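Local coordinates for protein-glutamine gamma-glutamyltransferase 2 (Pagrus major, PDB 1G0D) that crosslinks proteins by a calcium-dependent acyl transfer that joins glutamine side chains to lysines or to small primary amines, at residues P254-W259 and A276-T281; Y440-G445 and R450-K455; V490-K495 and A504-L509. All blocks are in the same frame, centred on the assembly; numbering follows the deposited sequence.

Contact 1: P254-W259 and A276-T281; sequences PILQQW and AAVACT
Val278 sits between Ile255 and Leu256 and offers one methyl to each. Its CG2 meets Ile255 CD1 at 3.7 Å, the two side chains passing at a slant. Its CG1 lies 4.0 Å from Leu256 CD2, and here the side chains run past each other in opposite senses. The division of labour follows from the torsion of Val278: CG1 stands opposite the backbone N (chi1 170°) and CG2 beside that nitrogen, and the two branches point to different residues of the other helix. A beta-branched residue suits the place because it spreads two methyls close to its own backbone. Leu256 has a fork as well, and while CD2 goes to Val278, CD1 reaches Thr281 CG2 end to end at 3.8 Å.

The helices 253-261 and 272-286 cross steeply here, their short segments inclined at 79° with axes 11.1 Å apart, a separation wide enough for aliphatic side chains from both to meet in between. This packing belongs to the papain-like core of transglutaminases, in which the active-site Cys272 begins the second helix; the contact lies farther along that helix, with the side chains of Val278 and Cys272 about 11 Å apart. Leu232 touches both Ile255 and Val278 from strand 232-234.

Polar bonding is left to the flank. Thr281 is two-sided: its methyl joins the apolar patch, whereas OG1 is hydrogen-bonded to the backbone O of Tyr177 and more weakly to Ser252 OG. Threonine thus supplies a methyl and satisfies its buried hydroxyl at once. Ser252 OG also makes a weak hydrogen bond to Ala277 O, linking the residues just ahead of helix 253-261 to helix 272-286.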
ATOM      1  N   PRO A 254       4.760  -9.043  -9.607  1.00 15.30           N
ATOM      2  CA  PRO A 254       6.014  -9.818  -9.611  1.00 14.05           C
ATOM      3  C   PRO A 254       6.393 -10.406  -8.259  1.00 13.68           C
ATOM      4  O   PRO A 254       7.003 -11.462  -8.176  1.00 17.24           O
ATOM      5  CB  PRO A 254       7.047  -8.823 -10.132  1.00 14.79           C
ATOM      6  CG  PRO A 254       6.249  -7.767 -10.836  1.00 13.82           C
ATOM      7  CD  PRO A 254       5.009  -7.644  -9.986  1.00 15.97           C
ATOM      8  N   ILE A 255       6.024  -9.715  -7.193  1.00 14.66           N
ATOM      9  CA  ILE A 255       6.282 -10.192  -5.842  1.00 12.85           C
ATOM     10  C   ILE A 255       5.387 -11.410  -5.572  1.00 15.04           C
ATOM     11  O   ILE A 255       5.844 -12.420  -5.039  1.00 14.93           O
ATOM     12  CB  ILE A 255       5.926  -9.115  -4.817  1.00 11.26           C
ATOM     13  CG1 ILE A 255       6.920  -7.973  -4.906  1.00  7.49           C
ATOM     14  CG2 ILE A 255       5.855  -9.709  -3.466  1.00  8.74           C
ATOM     15  CD1 ILE A 255       6.397  -6.707  -4.302  1.00  7.12           C
ATOM     16  N   LEU A 256       4.102 -11.298  -5.929  1.00 18.92           N
ATOM     17  CA  LEU A 256       3.149 -12.392  -5.728  1.00 17.94           C
ATOM     18  C   LEU A 256       3.476 -13.621  -6.587  1.00 17.81           C
ATOM     19  O   LEU A 256       3.454 -14.747  -6.094  1.00 15.41           O
ATOM     20  CB  LEU A 256       1.713 -11.922  -5.997  1.00 19.39           C
ATOM     21  CG  LEU A 256       1.126 -10.825  -5.082  1.00 20.68           C
ATOM     22  CD1 LEU A 256      -0.253 -10.377  -5.588  1.00 14.36           C
ATOM     23  CD2 LEU A 256       0.982 -11.352  -3.672  1.00 18.54           C
ATOM     24  N   GLN A 257       3.806 -13.436  -7.859  1.00 18.99           N
ATOM     25  CA  GLN A 257       4.112 -14.609  -8.663  1.00 22.19           C
ATOM     26  C   GLN A 257       5.371 -15.293  -8.113  1.00 25.47           C
ATOM     27  O   GLN A 257       5.451 -16.523  -8.081  1.00 26.17           O
ATOM     28  CB  GLN A 257       4.288 -14.244 -10.148  1.00 26.20           C
ATOM     29  CG  GLN A 257       3.078 -13.576 -10.833  1.00 36.01           C
ATOM     30  CD  GLN A 257       1.868 -14.523 -11.118  1.00 47.12           C
ATOM     31  OE1 GLN A 257       1.834 -15.678 -10.675  1.00 52.94           O
ATOM     32  NE2 GLN A 257       0.872 -14.018 -11.864  1.00 47.82           N
ATOM     33  N   GLN A 258       6.334 -14.498  -7.651  1.00 26.00           N
ATOM     34  CA  GLN A 258       7.592 -15.019  -7.099  1.00 24.87           C
ATOM     35  C   GLN A 258       7.371 -15.818  -5.814  1.00 24.49           C
ATOM     36  O   GLN A 258       7.935 -16.889  -5.644  1.00 26.84           O
ATOM     37  CB  GLN A 258       8.542 -13.857  -6.835  1.00 27.20           C
ATOM     38  CG  GLN A 258       9.961 -14.268  -6.525  1.00 36.01           C
ATOM     39  CD  GLN A 258      10.941 -13.077  -6.412  1.00 41.91           C
ATOM     40  OE1 GLN A 258      11.680 -12.975  -5.417  1.00 39.27           O
ATOM     41  NE2 GLN A 258      10.956 -12.186  -7.432  1.00 38.55           N
ATOM     42  N   TRP A 259       6.562 -15.266  -4.907  1.00 22.51           N
ATOM     43  CA  TRP A 259       6.193 -15.908  -3.643  1.00 19.63           C
ATOM     44  C   TRP A 259       5.522 -17.291  -3.887  1.00 22.72           C
ATOM     45  O   TRP A 259       5.836 -18.291  -3.243  1.00 24.29           O
ATOM     46  CB  TRP A 259       5.210 -14.994  -2.899  1.00 15.57           C
ATOM     47  CG  TRP A 259       4.600 -15.613  -1.689  1.00 15.11           C
ATOM     48  CD1 TRP A 259       5.153 -15.678  -0.442  1.00 18.51           C
ATOM     49  CD2 TRP A 259       3.296 -16.233  -1.582  1.00 19.55           C
ATOM     50  NE1 TRP A 259       4.283 -16.296   0.441  1.00 21.95           N
ATOM     51  CE2 TRP A 259       3.140 -16.647  -0.230  1.00 18.99           C
ATOM     52  CE3 TRP A 259       2.253 -16.474  -2.489  1.00 17.11           C
ATOM     53  CZ2 TRP A 259       1.984 -17.286   0.227  1.00 13.15           C
ATOM     54  CZ3 TRP A 259       1.099 -17.109  -2.028  1.00 15.43           C
ATOM     55  CH2 TRP A 259       0.978 -17.505  -0.679  1.00 19.36           C
ATOM     56  N   ALA A 276       2.122  -2.207   1.788  1.00 11.54           N
ATOM     57  CA  ALA A 276       0.815  -1.598   1.618  1.00  9.23           C
ATOM     58  C   ALA A 276       0.293  -1.831   0.193  1.00 13.13           C
ATOM     59  O   ALA A 276      -0.844  -2.292   0.028  1.00 17.67           O
ATOM     60  CB  ALA A 276       0.894  -0.131   1.931  1.00  2.38           C
ATOM     61  N   ALA A 277       1.112  -1.534  -0.823  1.00 12.25           N
ATOM     62  CA  ALA A 277       0.736  -1.747  -2.220  1.00 10.53           C
ATOM     63  C   ALA A 277       0.376  -3.192  -2.453  1.00 13.94           C
ATOM     64  O   ALA A 277      -0.623  -3.449  -3.069  1.00 21.45           O
ATOM     65  CB  ALA A 277       1.837  -1.408  -3.099  1.00 15.07           C
ATOM     66  N   VAL A 278       1.175  -4.147  -1.976  1.00 13.62           N
ATOM     67  CA  VAL A 278       0.843  -5.572  -2.164  1.00  6.95           C
ATOM     68  C   VAL A 278      -0.456  -5.904  -1.402  1.00 12.57           C
ATOM     69  O   VAL A 278      -1.238  -6.743  -1.828  1.00 16.30           O
ATOM     70  CB  VAL A 278       2.007  -6.479  -1.667  1.00  8.08           C
ATOM     71  CG1 VAL A 278       1.607  -7.926  -1.613  1.00  5.45           C
ATOM     72  CG2 VAL A 278       3.177  -6.327  -2.557  1.00  3.58           C
ATOM     73  N   ALA A 279      -0.709  -5.250  -0.272  1.00 17.70           N
ATOM     74  CA  ALA A 279      -1.950  -5.505   0.497  1.00 16.78           C
ATOM     75  C   ALA A 279      -3.100  -4.995  -0.337  1.00 18.99           C
ATOM     76  O   ALA A 279      -4.139  -5.641  -0.428  1.00 23.92           O
ATOM     77  CB  ALA A 279      -1.953  -4.758   1.880  1.00 15.87           C
ATOM     78  N   CYS A 280      -2.907  -3.822  -0.935  1.00 15.31           N
ATOM     79  CA  CYS A 280      -3.922  -3.233  -1.775  1.00 12.82           C
ATOM     80  C   CYS A 280      -4.284  -4.122  -2.935  1.00 11.37           C
ATOM     81  O   CYS A 280      -5.448  -4.285  -3.207  1.00 18.55           O
ATOM     82  CB  CYS A 280      -3.449  -1.916  -2.336  1.00 13.91           C
ATOM     83  SG  CYS A 280      -4.732  -0.949  -3.108  1.00 14.24           S
ATOM     84  N   THR A 281      -3.300  -4.692  -3.620  1.00 12.55           N
ATOM     85  CA  THR A 281      -3.550  -5.558  -4.787  1.00  9.27           C
ATOM     86  C   THR A 281      -4.418  -6.751  -4.450  1.00 12.65           C
ATOM     87  O   THR A 281      -5.305  -7.129  -5.204  1.00 15.11           O
ATOM     88  CB  THR A 281      -2.246  -6.130  -5.363  1.00  8.20           C
ATOM     89  OG1 THR A 281      -1.680  -5.210  -6.300  1.00  9.76           O
ATOM     90  CG2 THR A 281      -2.507  -7.391  -6.100  1.00  4.04           C
TER

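Contact 2: Y440-G445 and R450-K455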
ATOM      1  N   TYR A 440      -8.532  11.893   9.747  1.00 19.10           N
ATOM      2  CA  TYR A 440      -7.792  11.366  10.877  1.00 19.15           C
ATOM      3  C   TYR A 440      -7.742  12.265  12.047  1.00 21.26           C
ATOM      4  O   TYR A 440      -7.803  11.786  13.168  1.00 24.90           O
ATOM      5  CB  TYR A 440      -6.365  11.019  10.485  1.00 12.07           C
ATOM      6  CG  TYR A 440      -6.306   9.757   9.679  1.00 14.20           C
ATOM      7  CD1 TYR A 440      -6.316   9.794   8.286  1.00 15.33           C
ATOM      8  CD2 TYR A 440      -6.229   8.524  10.307  1.00 16.55           C
ATOM      9  CE1 TYR A 440      -6.244   8.634   7.543  1.00 14.82           C
ATOM     10  CE2 TYR A 440      -6.158   7.349   9.578  1.00 17.78           C
ATOM     11  CZ  TYR A 440      -6.162   7.409   8.196  1.00 17.88           C
ATOM     12  OH  TYR A 440      -6.043   6.240   7.480  1.00 22.62           O
ATOM     13  N   LYS A 441      -7.641  13.570  11.826  1.00 20.42           N
ATOM     14  CA  LYS A 441      -7.569  14.417  12.994  1.00 21.24           C
ATOM     15  C   LYS A 441      -8.153  15.805  12.899  1.00 21.11           C
ATOM     16  O   LYS A 441      -8.155  16.420  11.848  1.00 24.51           O
ATOM     17  CB  LYS A 441      -6.113  14.507  13.471  1.00 23.50           C
ATOM     18  CG  LYS A 441      -5.069  14.542  12.378  1.00 17.18           C
ATOM     19  CD  LYS A 441      -3.784  13.998  12.913  1.00 14.37           C
ATOM     20  CE  LYS A 441      -2.725  15.082  12.997  1.00 13.00           C
ATOM     21  NZ  LYS A 441      -2.068  15.040  14.341  1.00 16.12           N
ATOM     22  N   TYR A 442      -8.639  16.295  14.028  1.00 18.65           N
ATOM     23  CA  TYR A 442      -9.223  17.602  14.081  1.00 16.89           C
ATOM     24  C   TYR A 442      -8.093  18.561  13.873  1.00 20.34           C
ATOM     25  O   TYR A 442      -6.974  18.265  14.232  1.00 23.15           O
ATOM     26  CB  TYR A 442      -9.856  17.782  15.417  1.00 14.73           C
ATOM     27  CG  TYR A 442     -11.177  17.091  15.446  1.00 16.22           C
ATOM     28  CD1 TYR A 442     -12.249  17.607  14.729  1.00 16.95           C
ATOM     29  CD2 TYR A 442     -11.382  15.961  16.224  1.00 12.33           C
ATOM     30  CE1 TYR A 442     -13.489  17.027  14.789  1.00 13.25           C
ATOM     31  CE2 TYR A 442     -12.622  15.374  16.291  1.00 15.63           C
ATOM     32  CZ  TYR A 442     -13.680  15.918  15.568  1.00 15.69           C
ATOM     33  OH  TYR A 442     -14.938  15.347  15.614  1.00 15.00           O
ATOM     34  N   PRO A 443      -8.366  19.734  13.288  1.00 22.58           N
ATOM     35  CA  PRO A 443      -7.301  20.703  13.040  1.00 21.63           C
ATOM     36  C   PRO A 443      -6.557  21.042  14.299  1.00 24.76           C
ATOM     37  O   PRO A 443      -7.130  21.080  15.379  1.00 26.63           O
ATOM     38  CB  PRO A 443      -8.020  21.903  12.439  1.00 20.51           C
ATOM     39  CG  PRO A 443      -9.463  21.670  12.703  1.00 21.78           C
ATOM     40  CD  PRO A 443      -9.686  20.224  12.868  1.00 21.68           C
ATOM     41  N   GLU A 444      -5.264  21.267  14.138  1.00 28.67           N
ATOM     42  CA  GLU A 444      -4.365  21.579  15.226  1.00 32.95           C
ATOM     43  C   GLU A 444      -4.811  22.772  16.049  1.00 33.08           C
ATOM     44  O   GLU A 444      -5.049  23.844  15.506  1.00 35.50           O
ATOM     45  CB  GLU A 444      -3.023  21.864  14.630  1.00 38.18           C
ATOM     46  CG  GLU A 444      -1.895  21.736  15.566  1.00 49.20           C
ATOM     47  CD  GLU A 444      -0.652  22.174  14.864  1.00 58.18           C
ATOM     48  OE1 GLU A 444      -0.336  21.543  13.827  1.00 63.23           O
ATOM     49  OE2 GLU A 444      -0.012  23.152  15.317  1.00 65.63           O
ATOM     50  N   GLY A 445      -4.902  22.603  17.358  1.00 31.38           N
ATOM     51  CA  GLY A 445      -5.345  23.700  18.197  1.00 32.59           C
ATOM     52  C   GLY A 445      -6.854  23.753  18.442  1.00 36.06           C
ATOM     53  O   GLY A 445      -7.321  24.326  19.418  1.00 39.64           O
ATOM     54  N   ARG A 450      -8.363  19.458  21.332  1.00 27.07           N
ATOM     55  CA  ARG A 450      -8.061  19.417  22.768  1.00 29.18           C
ATOM     56  C   ARG A 450      -8.900  18.409  23.543  1.00 28.33           C
ATOM     57  O   ARG A 450      -8.417  17.776  24.464  1.00 32.26           O
ATOM     58  CB  ARG A 450      -8.245  20.784  23.450  1.00 30.36           C
ATOM     59  CG  ARG A 450      -8.073  20.683  24.985  1.00 37.93           C
ATOM     60  CD  ARG A 450      -7.738  22.001  25.704  1.00 42.39           C
ATOM     61  NE  ARG A 450      -6.468  22.586  25.265  1.00 48.95           N
ATOM     62  CZ  ARG A 450      -5.393  22.749  26.035  1.00 49.75           C
ATOM     63  NH1 ARG A 450      -5.416  22.373  27.308  1.00 48.17           N
ATOM     64  NH2 ARG A 450      -4.281  23.285  25.518  1.00 53.72           N
ATOM     65  N   GLU A 451     -10.154  18.238  23.201  1.00 26.51           N
ATOM     66  CA  GLU A 451     -10.888  17.306  23.994  1.00 28.38           C
ATOM     67  C   GLU A 451     -10.666  15.866  23.593  1.00 28.85           C
ATOM     68  O   GLU A 451     -10.962  14.975  24.379  1.00 33.07           O
ATOM     69  CB  GLU A 451     -12.365  17.663  24.006  1.00 34.45           C
ATOM     70  CG  GLU A 451     -12.983  17.829  22.639  1.00 50.32           C
ATOM     71  CD  GLU A 451     -14.307  18.593  22.681  1.00 56.04           C
ATOM     72  OE1 GLU A 451     -14.280  19.768  23.126  1.00 58.46           O
ATOM     73  OE2 GLU A 451     -15.359  18.024  22.268  1.00 57.63           O
ATOM     74  N   VAL A 452     -10.144  15.602  22.393  1.00 26.60           N
ATOM     75  CA  VAL A 452      -9.888  14.211  21.987  1.00 25.16           C
ATOM     76  C   VAL A 452      -8.555  13.761  22.553  1.00 24.74           C
ATOM     77  O   VAL A 452      -8.402  12.626  22.971  1.00 28.81           O
ATOM     78  CB  VAL A 452      -9.855  14.038  20.426  1.00 24.79           C
ATOM     79  CG1 VAL A 452      -9.359  12.642  20.052  1.00 25.45           C
ATOM     80  CG2 VAL A 452     -11.274  14.236  19.858  1.00 27.57           C
ATOM     81  N   TYR A 453      -7.588  14.666  22.553  1.00 26.19           N
ATOM     82  CA  TYR A 453      -6.262  14.388  23.091  1.00 24.93           C
ATOM     83  C   TYR A 453      -6.429  14.167  24.570  1.00 29.18           C
ATOM     84  O   TYR A 453      -5.766  13.320  25.155  1.00 33.59           O
ATOM     85  CB  TYR A 453      -5.350  15.583  22.880  1.00 18.86           C
ATOM     86  CG  TYR A 453      -4.672  15.542  21.552  1.00 16.25           C
ATOM     87  CD1 TYR A 453      -4.923  14.494  20.650  1.00 18.90           C
ATOM     88  CD2 TYR A 453      -3.759  16.511  21.196  1.00 14.04           C
ATOM     89  CE1 TYR A 453      -4.277  14.419  19.414  1.00 16.77           C
ATOM     90  CE2 TYR A 453      -3.099  16.454  19.968  1.00 16.24           C
ATOM     91  CZ  TYR A 453      -3.366  15.405  19.080  1.00 18.31           C
ATOM     92  OH  TYR A 453      -2.738  15.366  17.853  1.00 17.35           O
ATOM     93  N   LYS A 454      -7.321  14.946  25.171  1.00 30.52           N
ATOM     94  CA  LYS A 454      -7.578  14.837  26.593  1.00 33.40           C
ATOM     95  C   LYS A 454      -8.150  13.452  26.854  1.00 30.80           C
ATOM     96  O   LYS A 454      -7.659  12.701  27.682  1.00 34.05           O
ATOM     97  CB  LYS A 454      -8.553  15.934  27.042  1.00 37.69           C
ATOM     98  CG  LYS A 454      -7.915  17.335  27.260  1.00 47.51           C
ATOM     99  CD  LYS A 454      -8.820  18.258  28.148  1.00 54.93           C
ATOM    100  CE  LYS A 454      -9.758  19.230  27.335  1.00 61.58           C
ATOM    101  NZ  LYS A 454     -11.147  18.726  26.933  1.00 61.42           N
ATOM    102  N   LYS A 455      -9.186  13.108  26.128  1.00 28.01           N
ATOM    103  CA  LYS A 455      -9.806  11.800  26.265  1.00 25.67           C
ATOM    104  C   LYS A 455      -8.837  10.611  26.037  1.00 24.89           C
ATOM    105  O   LYS A 455      -8.796   9.660  26.802  1.00 24.14           O
ATOM    106  CB  LYS A 455     -10.967  11.752  25.267  1.00 25.78           C
ATOM    107  CG  LYS A 455     -11.591  10.396  24.994  1.00 26.60           C
ATOM    108  CD  LYS A 455     -12.686  10.554  23.953  1.00 24.88           C
ATOM    109  CE  LYS A 455     -13.489   9.280  23.722  1.00 25.76           C
ATOM    110  NZ  LYS A 455     -14.021   9.337  22.316  1.00 29.40           N
TER
HETATM  111  O   HOH W   1      -1.383  17.773  16.185  1.00 64.75           O
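The hydroxyl of Tyr453 has two partners: it is hydrogen-bonded to Asn395 OD1, and a water donates to it, with 3.2 Å between that water and Tyr453 OH. The same water also accepts a weak bond from Lys441 NZ at 3.4 Å, so the loop 440-445 and the helix 447-456 are joined here through solvent. This is the neighbourhood of a probable calcium site, for Asn395, Glu444 and Glu449 are expected to bind the ion as in related transglutaminases. Lys441 NZ lies 3.6 Å from Tyr453 OH, too far for a direct bond, and finds its stronger partners in Val394 O and Asn395 OD1. Asn395 OD1 is thus a shared partner of Lys441 NZ and Tyr453 OH. A lysine fits because its flexible chain, bent at its last two torsions, can bring NZ round to the end of helix 387-395.

Beside this polar corner lies a small apolar one. Val452 is buried against the Tyr442 ring and against Phe391 of helix 387-395. Tyr442 suits the loop because its ring packs on carbon while the hydroxyl at its end is hydrogen-bonded to Glu378 OE1; Lys377 makes a cation-pi contact with the ring. Gly445 has a positive phi of 91°, a conformation that favours glycine, and its N is hydrogen-bonded to Glu449 OE1. The side chains of Tyr442 and Val452 cross at about a right angle. With CG2 of Val452 beside its backbone N (chi1 171° for CG1), that methyl meets the ring obliquely, 4.0 Å from both CD2 and CE2 of Tyr442.

Contact 3: V490-K495 and A504-L509; sequences VIVEVK and AQLTML
Leu506 and Val492 interlock like staggered teeth. Leu506 projects into the dip between Val492 and Val494: its CD2 lies 4.2 Å from Val492 CG1, and its branch point CG is as far, 4.2 Å, from Val494 CG2. In return Val492 fills the dip between Leu506 and Met508, with its second methyl, CG2, 4.1 Å from Met508 SD. The two side chains of this last pair meet at a slant. Met508 bends at its third torsion (chi3 -132°), and this flexible, unbranched chain can adapt to the shape left beside the stiffer valine. The valines are compact and wide near the backbone, which suits a strand whose inward residues must leave room for the longer leucine and methionine.

Every one of these contacts is between apolar groups, and all four side chains are buried. Leu475 from strand 473-479 and Leu565 from strand 558-566 extend the same core. On the side of strand 488-496 turned from strand 502-513 the chemistry changes: Lys495 NZ forms a salt bridge of 3.0 Å with Glu493 OE2, which Lys478 also pairs with.

The axes of the two segments, in different sheets, pass 9.9 Å apart with directions at 156°, nearly antiparallel. Alternate residues pointing inward from two facing sheets are the mark of a beta sandwich, here the first beta-barrel domain after the catalytic core of transglutaminases.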
ATOM      1  N   VAL A 490      22.262  25.240   0.994  1.00 32.00           N
ATOM      2  CA  VAL A 490      21.032  25.161   1.776  1.00 30.22           C
ATOM      3  C   VAL A 490      21.097  26.378   2.687  1.00 31.89           C
ATOM      4  O   VAL A 490      22.055  26.530   3.430  1.00 34.54           O
ATOM      5  CB  VAL A 490      21.005  23.908   2.711  1.00 25.34           C
ATOM      6  CG1 VAL A 490      19.824  23.997   3.631  1.00 19.70           C
ATOM      7  CG2 VAL A 490      20.945  22.627   1.897  1.00 26.71           C
ATOM      8  N   ILE A 491      20.106  27.255   2.644  1.00 30.49           N
ATOM      9  CA  ILE A 491      20.154  28.394   3.546  1.00 31.42           C
ATOM     10  C   ILE A 491      19.423  28.124   4.846  1.00 30.09           C
ATOM     11  O   ILE A 491      18.382  27.459   4.867  1.00 32.76           O
ATOM     12  CB  ILE A 491      19.550  29.642   2.924  1.00 31.18           C
ATOM     13  CG1 ILE A 491      20.295  29.966   1.659  1.00 33.39           C
ATOM     14  CG2 ILE A 491      19.661  30.807   3.864  1.00 34.68           C
ATOM     15  CD1 ILE A 491      19.579  29.421   0.509  1.00 39.74           C
ATOM     16  N   VAL A 492      20.008  28.616   5.934  1.00 28.13           N
ATOM     17  CA  VAL A 492      19.437  28.508   7.264  1.00 27.14           C
ATOM     18  C   VAL A 492      19.214  29.975   7.614  1.00 29.86           C
ATOM     19  O   VAL A 492      20.169  30.716   7.800  1.00 31.48           O
ATOM     20  CB  VAL A 492      20.447  27.867   8.273  1.00 21.85           C
ATOM     21  CG1 VAL A 492      19.873  27.871   9.680  1.00 24.13           C
ATOM     22  CG2 VAL A 492      20.738  26.438   7.863  1.00 23.49           C
ATOM     23  N   GLU A 493      17.954  30.406   7.681  1.00 29.15           N
ATOM     24  CA  GLU A 493      17.679  31.785   7.975  1.00 25.52           C
ATOM     25  C   GLU A 493      17.057  31.991   9.328  1.00 27.14           C
ATOM     26  O   GLU A 493      16.097  31.333   9.690  1.00 29.60           O
ATOM     27  CB  GLU A 493      16.779  32.358   6.896  1.00 28.19           C
ATOM     28  CG  GLU A 493      16.132  33.670   7.277  1.00 34.66           C
ATOM     29  CD  GLU A 493      15.299  34.270   6.158  1.00 39.14           C
ATOM     30  OE1 GLU A 493      15.829  35.140   5.427  1.00 38.89           O
ATOM     31  OE2 GLU A 493      14.114  33.873   6.019  1.00 44.11           O
ATOM     32  N   VAL A 494      17.633  32.918  10.083  1.00 28.63           N
ATOM     33  CA  VAL A 494      17.160  33.282  11.413  1.00 25.21           C
ATOM     34  C   VAL A 494      16.450  34.623  11.255  1.00 25.18           C
ATOM     35  O   VAL A 494      17.065  35.588  10.839  1.00 25.24           O
ATOM     36  CB  VAL A 494      18.355  33.488  12.380  1.00 21.56           C
ATOM     37  CG1 VAL A 494      17.824  33.812  13.749  1.00 19.34           C
ATOM     38  CG2 VAL A 494      19.277  32.259  12.386  1.00 13.37           C
ATOM     39  N   LYS A 495      15.163  34.696  11.558  1.00 26.75           N
ATOM     40  CA  LYS A 495      14.452  35.959  11.402  1.00 27.64           C
ATOM     41  C   LYS A 495      14.170  36.534  12.748  1.00 26.42           C
ATOM     42  O   LYS A 495      13.444  35.951  13.532  1.00 29.83           O
ATOM     43  CB  LYS A 495      13.088  35.786  10.688  1.00 33.97           C
ATOM     44  CG  LYS A 495      13.082  35.922   9.136  1.00 41.67           C
ATOM     45  CD  LYS A 495      12.141  34.907   8.424  1.00 42.96           C
ATOM     46  CE  LYS A 495      12.183  33.476   9.073  1.00 48.84           C
ATOM     47  NZ  LYS A 495      13.206  32.499   8.554  1.00 36.73           N
ATOM     48  N   ALA A 504      22.835  35.299  19.172  1.00 41.18           N
ATOM     49  CA  ALA A 504      22.629  33.905  19.538  1.00 41.24           C
ATOM     50  C   ALA A 504      23.665  32.971  18.901  1.00 41.40           C
ATOM     51  O   ALA A 504      24.499  33.384  18.088  1.00 41.75           O
ATOM     52  CB  ALA A 504      21.197  33.474  19.169  1.00 39.23           C
ATOM     53  N   GLN A 505      23.633  31.711  19.308  1.00 39.83           N
ATOM     54  CA  GLN A 505      24.577  30.741  18.790  1.00 39.01           C
ATOM     55  C   GLN A 505      23.832  29.851  17.838  1.00 37.39           C
ATOM     56  O   GLN A 505      22.851  29.216  18.213  1.00 37.34           O
ATOM     57  CB  GLN A 505      25.146  29.906  19.934  1.00 44.37           C
ATOM     58  CG  GLN A 505      26.503  29.267  19.645  1.00 50.70           C
ATOM     59  CD  GLN A 505      27.637  30.267  19.705  1.00 52.02           C
ATOM     60  OE1 GLN A 505      27.629  31.185  20.536  1.00 49.86           O
ATOM     61  NE2 GLN A 505      28.621  30.100  18.820  1.00 52.70           N
ATOM     62  N   LEU A 506      24.327  29.777  16.617  1.00 33.55           N
ATOM     63  CA  LEU A 506      23.685  29.010  15.580  1.00 30.82           C
ATOM     64  C   LEU A 506      24.439  27.751  15.170  1.00 31.29           C
ATOM     65  O   LEU A 506      25.431  27.815  14.447  1.00 33.13           O
ATOM     66  CB  LEU A 506      23.507  29.933  14.378  1.00 29.65           C
ATOM     67  CG  LEU A 506      22.552  29.724  13.204  1.00 31.30           C
ATOM     68  CD1 LEU A 506      23.362  29.501  11.936  1.00 31.72           C
ATOM     69  CD2 LEU A 506      21.614  28.591  13.466  1.00 30.87           C
ATOM     70  N   THR A 507      23.958  26.600  15.610  1.00 30.47           N
ATOM     71  CA  THR A 507      24.575  25.332  15.236  1.00 31.63           C
ATOM     72  C   THR A 507      23.842  24.673  14.058  1.00 31.81           C
ATOM     73  O   THR A 507      22.624  24.548  14.079  1.00 35.48           O
ATOM     74  CB  THR A 507      24.525  24.350  16.400  1.00 33.62           C
ATOM     75  OG1 THR A 507      25.040  24.976  17.584  1.00 35.89           O
ATOM     76  CG2 THR A 507      25.313  23.094  16.058  1.00 36.07           C
ATOM     77  N   MET A 508      24.577  24.237  13.043  1.00 31.87           N
ATOM     78  CA  MET A 508      23.971  23.576  11.887  1.00 30.82           C
ATOM     79  C   MET A 508      24.683  22.278  11.552  1.00 32.76           C
ATOM     80  O   MET A 508      25.907  22.215  11.590  1.00 36.89           O
ATOM     81  CB  MET A 508      24.039  24.472  10.668  1.00 27.33           C
ATOM     82  CG  MET A 508      23.878  25.911  10.967  1.00 29.83           C
ATOM     83  SD  MET A 508      24.435  26.752   9.494  1.00 43.43           S
ATOM     84  CE  MET A 508      25.543  28.013  10.175  1.00 34.18           C
ATOM     85  N   LEU A 509      23.929  21.230  11.246  1.00 31.66           N
ATOM     86  CA  LEU A 509      24.529  19.950  10.871  1.00 30.39           C
ATOM     87  C   LEU A 509      23.816  19.416   9.664  1.00 28.01           C
ATOM     88  O   LEU A 509      22.653  19.688   9.449  1.00 29.83           O
ATOM     89  CB  LEU A 509      24.363  18.871  11.932  1.00 34.24           C
ATOM     90  CG  LEU A 509      24.352  18.961  13.452  1.00 40.18           C
ATOM     91  CD1 LEU A 509      23.217  19.844  13.981  1.00 41.31           C
ATOM     92  CD2 LEU A 509      24.198  17.503  13.951  1.00 41.97           C
TER

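How the contacts relate
The centre of contact 1 is about 10 Å from the chain centre, against about 27 and 37 Å for those of contacts 2 and 3. None touches another; the nearest atoms of contacts 1 and 2 are still about 11 Å apart. Distance from the centre does not set the chemistry, since contacts 1 and 3 are both buried and aliphatic: one joins crossing helices of the catalytic core, the other facing sheets of a separate beta domain. Contact 2, partly buried and local in sequence, mixes a small apolar touch with a water between ammonium and phenol groups near a probable calcium site. The three share no helix or strand.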